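PDB 3HAZ: proline dehydrogenase from Bradyrhizobium japonicum USDA 110, which probably oxidises proline to glutamate in two steps, as a bifunctional flavoenzyme with proline dehydrogenase and 1-pyrroline-5-carboxylate dehydrogenase activities. Local coordinates for residues A[79-87]-A[113-123]; A[577-588]-A[697-705]. All coordinates share one frame; numbering follows the deposited sequence.

Contact 1: residues A[79-87]-A[113-123]; sequences VLAEALLRV and STAFLVNASAW
Ala83 and Trp123 meet in a CH-pi contact within the helical region that sequence assigns to the DNA-binding domain family of proline dehydrogenases. Ala83 CB lies over the face of the indole, 4.2 Å from the centroid of the six-membered ring of Trp123 and 12° off its normal. Leu80 CD1 and Leu84 CD2 reach the benzo side of the same ring obliquely, at CH2 and CZ2.

Phe116 packs farther along segment 79-87. Its CG stands anti to the backbone N (chi1 169°), which carries the ring across to Ala83 and Arg86. Phe116 CZ touches Arg86 CB at 3.7 Å, and Phe116 CD2 lies 4.0 Å from Ala83 CB. With an alanine in place of Phe116 the ring is lost, which would probably open a gap beside Ala83 and Arg86 and deprive His449 of its aromatic neighbour.

Past the ring, Arg86 bends back over the last turn of helix 71-85. Its NH2 makes a salt bridge to Glu82 OE2 at 2.9 Å, with the oxygen in the guanidinium plane. Glu82 OE2 is also hydrogen-bonded to His449.

At the start of segment 79-87 the two backbones come close. Ser113 CB rests 3.9 Å from Leu80 CA, while Ser113 OG turns back to His109 O. Val79 CG1 packs on the Ser113 carbonyl oxygen and on Leu117 CD1. No hydrogen bond crosses between the segments. Beyond helix 71-85, Val87 CG2 meets the indole edge-on, in the ring plane, 3.6 Å from Trp123 NE1.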
# COMPACT_ATOMS: atom_id res chain seq x y z
N VAL A 79 34.12 -31.74 15.94
CA VAL A 79 34.00 -33.09 16.48
C VAL A 79 34.85 -34.05 15.66
O VAL A 79 35.60 -34.86 16.22
CB VAL A 79 32.53 -33.57 16.50
CG1 VAL A 79 32.46 -35.08 16.76
CG2 VAL A 79 31.75 -32.80 17.55
N LEU A 80 34.73 -33.97 14.34
CA LEU A 80 35.54 -34.81 13.47
C LEU A 80 37.03 -34.50 13.70
O LEU A 80 37.86 -35.40 13.74
CB LEU A 80 35.16 -34.57 12.01
CG LEU A 80 36.00 -35.32 10.97
CD1 LEU A 80 35.98 -36.82 11.24
CD2 LEU A 80 35.52 -35.01 9.56
N ALA A 81 37.35 -33.22 13.86
CA ALA A 81 38.72 -32.79 14.13
C ALA A 81 39.29 -33.46 15.37
O ALA A 81 40.41 -33.99 15.34
CB ALA A 81 38.81 -31.26 14.24
N GLU A 82 38.54 -33.47 16.47
CA GLU A 82 39.04 -34.09 17.71
C GLU A 82 39.29 -35.59 17.55
O GLU A 82 40.33 -36.10 17.97
CB GLU A 82 38.12 -33.80 18.90
CG GLU A 82 38.60 -34.42 20.22
CD GLU A 82 39.96 -33.89 20.67
OE1 GLU A 82 40.44 -32.91 20.07
OE2 GLU A 82 40.54 -34.43 21.63
N ALA A 83 38.34 -36.30 16.94
CA ALA A 83 38.52 -37.71 16.64
C ALA A 83 39.80 -37.92 15.84
O ALA A 83 40.60 -38.80 16.16
CB ALA A 83 37.32 -38.26 15.87
N LEU A 84 39.99 -37.11 14.80
CA LEU A 84 41.19 -37.22 13.96
C LEU A 84 42.49 -36.91 14.71
O LEU A 84 43.52 -37.51 14.45
CB LEU A 84 41.06 -36.36 12.70
CG LEU A 84 40.06 -36.91 11.69
CD1 LEU A 84 39.66 -35.86 10.66
CD2 LEU A 84 40.62 -38.15 11.01
N LEU A 85 42.43 -35.97 15.65
CA LEU A 85 43.61 -35.62 16.44
C LEU A 85 44.00 -36.73 17.40
O LEU A 85 45.15 -36.79 17.85
CB LEU A 85 43.38 -34.33 17.22
CG LEU A 85 43.41 -33.00 16.47
CD1 LEU A 85 42.97 -31.87 17.41
CD2 LEU A 85 44.80 -32.73 15.91
N ARG A 86 43.06 -37.60 17.73
CA ARG A 86 43.34 -38.60 18.74
C ARG A 86 43.76 -39.94 18.12
O ARG A 86 43.98 -40.91 18.83
CB ARG A 86 42.14 -38.77 19.68
CG ARG A 86 41.68 -37.47 20.31
CD ARG A 86 42.50 -37.07 21.53
NE ARG A 86 43.86 -36.64 21.20
CZ ARG A 86 44.24 -35.37 21.08
NH1 ARG A 86 45.50 -35.09 20.78
NH2 ARG A 86 43.38 -34.38 21.25
N VAL A 87 43.86 -39.97 16.80
CA VAL A 87 44.37 -41.15 16.10
C VAL A 87 45.89 -41.23 16.28
O VAL A 87 46.59 -40.25 16.04
CB VAL A 87 44.02 -41.14 14.60
CG1 VAL A 87 44.80 -42.21 13.86
CG2 VAL A 87 42.53 -41.35 14.41
N SER A 113 32.46 -40.23 14.47
CA SER A 113 33.25 -39.21 15.15
C SER A 113 32.54 -38.68 16.40
O SER A 113 33.18 -38.37 17.40
CB SER A 113 33.60 -38.05 14.22
OG SER A 113 32.43 -37.44 13.68
N THR A 114 31.21 -38.58 16.34
CA THR A 114 30.45 -38.11 17.49
C THR A 114 30.35 -39.19 18.58
O THR A 114 30.49 -38.88 19.77
CB THR A 114 29.03 -37.61 17.10
OG1 THR A 114 29.10 -36.74 15.95
CG2 THR A 114 28.40 -36.85 18.26
N ALA A 115 30.12 -40.44 18.18
CA ALA A 115 30.11 -41.57 19.12
C ALA A 115 31.44 -41.70 19.84
O ALA A 115 31.50 -42.10 21.01
CB ALA A 115 29.78 -42.88 18.39
N PHE A 116 32.51 -41.39 19.12
CA PHE A 116 33.86 -41.42 19.68
C PHE A 116 33.95 -40.67 21.00
O PHE A 116 34.69 -41.06 21.89
CB PHE A 116 34.87 -40.83 18.70
CG PHE A 116 36.22 -40.58 19.30
CD1 PHE A 116 37.10 -41.63 19.53
CD2 PHE A 116 36.62 -39.29 19.65
CE1 PHE A 116 38.36 -41.41 20.09
CE2 PHE A 116 37.88 -39.06 20.21
CZ PHE A 116 38.75 -40.12 20.43
N LEU A 117 33.20 -39.57 21.12
CA LEU A 117 33.26 -38.73 22.32
C LEU A 117 32.74 -39.43 23.58
O LEU A 117 33.14 -39.08 24.69
CB LEU A 117 32.51 -37.42 22.10
CG LEU A 117 33.03 -36.50 20.99
CD1 LEU A 117 32.09 -35.31 20.82
CD2 LEU A 117 34.45 -36.04 21.27
N VAL A 118 31.85 -40.40 23.42
CA VAL A 118 31.41 -41.16 24.59
C VAL A 118 31.94 -42.59 24.58
O VAL A 118 32.08 -43.21 25.62
CB VAL A 118 29.87 -41.18 24.74
CG1 VAL A 118 29.35 -39.77 24.93
CG2 VAL A 118 29.21 -41.87 23.54
N ASN A 119 32.22 -43.09 23.38
CA ASN A 119 32.62 -44.48 23.21
C ASN A 119 33.85 -44.53 22.32
O ASN A 119 33.75 -44.71 21.11
CB ASN A 119 31.46 -45.29 22.60
CG ASN A 119 31.75 -46.79 22.52
OD1 ASN A 119 32.86 -47.24 22.78
ND2 ASN A 119 30.73 -47.56 22.15
N ALA A 120 35.02 -44.37 22.93
CA ALA A 120 36.27 -44.28 22.20
C ALA A 120 36.48 -45.45 21.23
O ALA A 120 36.92 -45.25 20.09
CB ALA A 120 37.45 -44.17 23.16
N SER A 121 36.15 -46.66 21.67
CA SER A 121 36.37 -47.84 20.84
C SER A 121 35.52 -47.87 19.57
O SER A 121 35.83 -48.59 18.63
CB SER A 121 36.19 -49.14 21.65
OG SER A 121 35.02 -49.11 22.45
N ALA A 122 34.46 -47.06 19.54
CA ALA A 122 33.56 -47.03 18.39
C ALA A 122 34.26 -46.56 17.11
O ALA A 122 33.95 -47.04 16.02
CB ALA A 122 32.34 -46.16 18.68
N TRP A 123 35.20 -45.63 17.25
CA TRP A 123 35.94 -45.08 16.11
C TRP A 123 37.29 -45.78 15.93
O TRP A 123 38.15 -45.72 16.80
CB TRP A 123 36.13 -43.57 16.29
CG TRP A 123 37.10 -42.91 15.32
CD1 TRP A 123 38.46 -42.91 15.40
CD2 TRP A 123 36.77 -42.13 14.16
NE1 TRP A 123 39.00 -42.20 14.35
CE2 TRP A 123 37.98 -41.71 13.58
CE3 TRP A 123 35.56 -41.75 13.55
CZ2 TRP A 123 38.03 -40.93 12.42
CZ3 TRP A 123 35.61 -40.97 12.39
CH2 TRP A 123 36.84 -40.57 11.84

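Contact 2: residues A[577-588]-A[697-705]; sequences ALEQAAHLLESR and ALLHEAGIP. With SO4 (sulfate ion), chain H.
Arg588 NH1 is gripped twice, by Glu701 OE2 at 2.8 Å and by O4 of a sulfate ion at 2.9 Å. Arg588 NH2 donates to Glu701 OE1 at 3.0 Å, so the salt bridge is end-on, with one nitrogen to each oxygen. The guanidinium and carboxylate planes are turned 42° apart. OE2 is met on its syn side, and OE1 from above the carboxylate plane. Glu701 gets there with an extended chain, its CG anti to the backbone N (chi1 -179°). The sulfate, probably from the crystallisation liquor, also accepts from Arg588 NE and Ser587 OG. Its charge and that of Glu701 probably both steady the arginine.

Beside this salt bridge, helices 571-587 and 689-702 of the aldehyde dehydrogenase region pack through alanines and leucines. Their segment axes come within 8.4 Å and cross at 125°. Ala702 is a knob in the hole formed by Ala577, Gln580, Ala581 and Leu584. Its CB lies 3.5 Å from Ala577 O. Leu698 runs across Leu585 at about a right angle, with Leu698 CD1 3.7 Å from Leu585 CD2. A water links Gln580 NE2 to Glu701 O.

Gly703 ends helix 689-702 in a Schellman motif. At its positive phi a side chain would jam against the preceding carbonyl oxygen. Ile704 CD1 then reaches Ala577 CB at 3.7 Å.

The side chain of Leu699 is about 11 Å from that of Ser657, which binds NAD(+). Around the pair, helix 664-675 touches Leu578, Leu585 and Leu699, helix 604-629 packs against Leu578 and Ala582, and strand 709-711 against Leu699 and Ile704.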
# COMPACT_ATOMS: atom_id res chain seq x y z
N ALA A 577 -18.02 -15.87 26.31
CA ALA A 577 -18.21 -16.76 27.45
C ALA A 577 -16.94 -17.60 27.70
O ALA A 577 -16.47 -17.71 28.83
CB ALA A 577 -19.41 -17.66 27.24
N LEU A 578 -16.40 -18.18 26.63
CA LEU A 578 -15.14 -18.92 26.73
C LEU A 578 -14.03 -18.05 27.31
O LEU A 578 -13.28 -18.48 28.19
CB LEU A 578 -14.72 -19.48 25.37
CG LEU A 578 -15.08 -20.94 25.07
CD1 LEU A 578 -16.57 -21.19 25.27
CD2 LEU A 578 -14.67 -21.33 23.65
N GLU A 579 -13.92 -16.81 26.83
CA GLU A 579 -12.85 -15.91 27.25
C GLU A 579 -13.01 -15.47 28.71
O GLU A 579 -12.02 -15.25 29.40
CB GLU A 579 -12.75 -14.70 26.31
CG GLU A 579 -12.18 -15.07 24.95
CD GLU A 579 -12.41 -14.01 23.88
OE1 GLU A 579 -13.27 -13.13 24.08
OE2 GLU A 579 -11.73 -14.08 22.84
N GLN A 580 -14.25 -15.35 29.17
CA GLN A 580 -14.50 -15.04 30.57
C GLN A 580 -14.15 -16.26 31.44
O GLN A 580 -13.69 -16.12 32.57
CB GLN A 580 -15.95 -14.59 30.79
CG GLN A 580 -16.36 -14.40 32.25
CD GLN A 580 -15.59 -13.30 32.95
OE1 GLN A 580 -14.83 -12.56 32.32
NE2 GLN A 580 -15.78 -13.17 34.26
N ALA A 581 -14.36 -17.45 30.89
CA ALA A 581 -14.01 -18.69 31.58
C ALA A 581 -12.49 -18.77 31.78
O ALA A 581 -12.01 -19.09 32.87
CB ALA A 581 -14.51 -19.89 30.80
N ALA A 582 -11.74 -18.47 30.72
CA ALA A 582 -10.29 -18.39 30.82
C ALA A 582 -9.89 -17.42 31.92
O ALA A 582 -9.04 -17.72 32.76
CB ALA A 582 -9.68 -17.97 29.48
N HIS A 583 -10.52 -16.25 31.93
CA HIS A 583 -10.24 -15.25 32.96
C HIS A 583 -10.46 -15.79 34.38
O HIS A 583 -9.65 -15.57 35.27
CB HIS A 583 -11.08 -14.00 32.73
CG HIS A 583 -11.02 -13.03 33.87
ND1 HIS A 583 -9.92 -12.23 34.11
CD2 HIS A 583 -11.92 -12.73 34.83
CE1 HIS A 583 -10.14 -11.48 35.17
NE2 HIS A 583 -11.35 -11.76 35.63
N LEU A 584 -11.56 -16.50 34.57
CA LEU A 584 -11.91 -17.01 35.90
C LEU A 584 -10.96 -18.13 36.32
O LEU A 584 -10.59 -18.25 37.49
CB LEU A 584 -13.38 -17.47 35.93
CG LEU A 584 -14.45 -16.36 35.81
CD1 LEU A 584 -15.86 -16.93 35.69
CD2 LEU A 584 -14.37 -15.37 36.98
N LEU A 585 -10.56 -18.95 35.36
CA LEU A 585 -9.62 -20.04 35.60
C LEU A 585 -8.30 -19.54 36.18
O LEU A 585 -7.84 -20.03 37.21
CB LEU A 585 -9.35 -20.80 34.30
CG LEU A 585 -10.46 -21.76 33.89
CD1 LEU A 585 -10.26 -22.25 32.47
CD2 LEU A 585 -10.52 -22.93 34.86
N GLU A 586 -7.69 -18.56 35.52
CA GLU A 586 -6.40 -18.04 35.95
C GLU A 586 -6.57 -17.27 37.26
O GLU A 586 -5.72 -17.33 38.15
CB GLU A 586 -5.80 -17.13 34.89
CG GLU A 586 -5.61 -17.79 33.54
CD GLU A 586 -4.52 -17.12 32.73
OE1 GLU A 586 -3.40 -16.96 33.26
OE2 GLU A 586 -4.78 -16.76 31.57
N SER A 587 -7.68 -16.56 37.36
CA SER A 587 -8.02 -15.83 38.57
C SER A 587 -8.13 -16.77 39.77
O SER A 587 -7.82 -16.39 40.89
CB SER A 587 -9.33 -15.07 38.37
OG SER A 587 -9.78 -14.54 39.60
N ARG A 588 -8.56 -18.01 39.52
CA ARG A 588 -8.74 -18.99 40.59
C ARG A 588 -7.77 -20.16 40.46
O ARG A 588 -8.05 -21.27 40.92
CB ARG A 588 -10.19 -19.47 40.62
CG ARG A 588 -11.19 -18.35 40.82
CD ARG A 588 -12.62 -18.77 40.51
NE ARG A 588 -13.53 -17.64 40.60
CZ ARG A 588 -14.83 -17.69 40.32
NH1 ARG A 588 -15.58 -16.60 40.43
NH2 ARG A 588 -15.38 -18.83 39.92
N ALA A 697 -19.48 -25.50 36.76
CA ALA A 697 -20.04 -24.37 37.49
C ALA A 697 -19.34 -23.08 37.07
O ALA A 697 -19.95 -22.02 36.98
CB ALA A 697 -19.93 -24.58 39.00
N LEU A 698 -18.04 -23.19 36.79
CA LEU A 698 -17.28 -22.03 36.35
C LEU A 698 -17.73 -21.57 34.96
O LEU A 698 -17.84 -20.37 34.71
CB LEU A 698 -15.77 -22.34 36.36
CG LEU A 698 -14.81 -21.20 36.00
CD1 LEU A 698 -13.44 -21.42 36.61
CD2 LEU A 698 -14.71 -21.03 34.48
N LEU A 699 -17.99 -22.53 34.07
CA LEU A 699 -18.46 -22.19 32.73
C LEU A 699 -19.82 -21.51 32.79
O LEU A 699 -20.06 -20.54 32.07
CB LEU A 699 -18.54 -23.44 31.86
CG LEU A 699 -17.23 -23.95 31.25
CD1 LEU A 699 -17.49 -25.24 30.50
CD2 LEU A 699 -16.62 -22.91 30.33
N HIS A 700 -20.71 -22.03 33.63
CA HIS A 700 -22.03 -21.42 33.81
C HIS A 700 -21.86 -19.98 34.29
O HIS A 700 -22.53 -19.08 33.80
CB HIS A 700 -22.87 -22.21 34.83
CG HIS A 700 -23.36 -23.54 34.33
ND1 HIS A 700 -23.78 -23.74 33.03
CD2 HIS A 700 -23.51 -24.72 34.96
CE1 HIS A 700 -24.17 -24.99 32.88
NE2 HIS A 700 -24.02 -25.61 34.04
N GLU A 701 -20.97 -19.78 35.26
CA GLU A 701 -20.72 -18.44 35.79
C GLU A 701 -20.12 -17.53 34.72
O GLU A 701 -20.31 -16.32 34.74
CB GLU A 701 -19.80 -18.51 37.01
CG GLU A 701 -19.51 -17.15 37.63
CD GLU A 701 -18.54 -17.22 38.81
OE1 GLU A 701 -18.23 -18.34 39.27
OE2 GLU A 701 -18.09 -16.14 39.27
N ALA A 702 -19.40 -18.12 33.77
CA ALA A 702 -18.75 -17.36 32.71
C ALA A 702 -19.71 -16.94 31.60
O ALA A 702 -19.38 -16.11 30.77
CB ALA A 702 -17.58 -18.16 32.13
N GLY A 703 -20.90 -17.53 31.58
CA GLY A 703 -21.89 -17.14 30.59
C GLY A 703 -22.52 -18.27 29.80
O GLY A 703 -23.37 -18.03 28.95
N ILE A 704 -22.09 -19.50 30.05
CA ILE A 704 -22.74 -20.65 29.43
C ILE A 704 -24.08 -20.92 30.12
O ILE A 704 -24.13 -21.14 31.33
CB ILE A 704 -21.87 -21.92 29.52
CG1 ILE A 704 -20.48 -21.65 28.94
CG2 ILE A 704 -22.55 -23.07 28.81
CD1 ILE A 704 -20.50 -21.19 27.49
N PRO A 705 -25.18 -20.87 29.35
CA PRO A 705 -26.51 -21.12 29.91
C PRO A 705 -26.64 -22.50 30.55
O PRO A 705 -26.08 -23.48 30.05
CB PRO A 705 -27.43 -21.02 28.68
CG PRO A 705 -26.69 -20.14 27.72
CD PRO A 705 -25.24 -20.49 27.93
S SO4 H . -13.01 -13.78 41.26
O1 SO4 H . -12.50 -13.45 39.94
O2 SO4 H . -12.36 -15.00 41.75
O3 SO4 H . -12.72 -12.68 42.18
O4 SO4 H . -14.45 -14.00 41.19
O HOH W 1 -18.55 -14.19 35.10

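In the fold
The two contacts lie on opposite sides of the chain's centre, with their own centres about 58 Å apart, and share no helix or strand. Contact 1 belongs to the DNA-binding region, contact 2 to the aldehyde dehydrogenase region. Contact 1 is largely buried and depends on aromatic rings against aliphatic groups; its polar ends find partners within their own segment or beyond the pair. Contact 2 is only partly buried. It has an aliphatic interior of alanine and leucine, and a salt bridge joins its two segments at its solvent-facing side. Neither pair of segments is touched by another chain of the assembly.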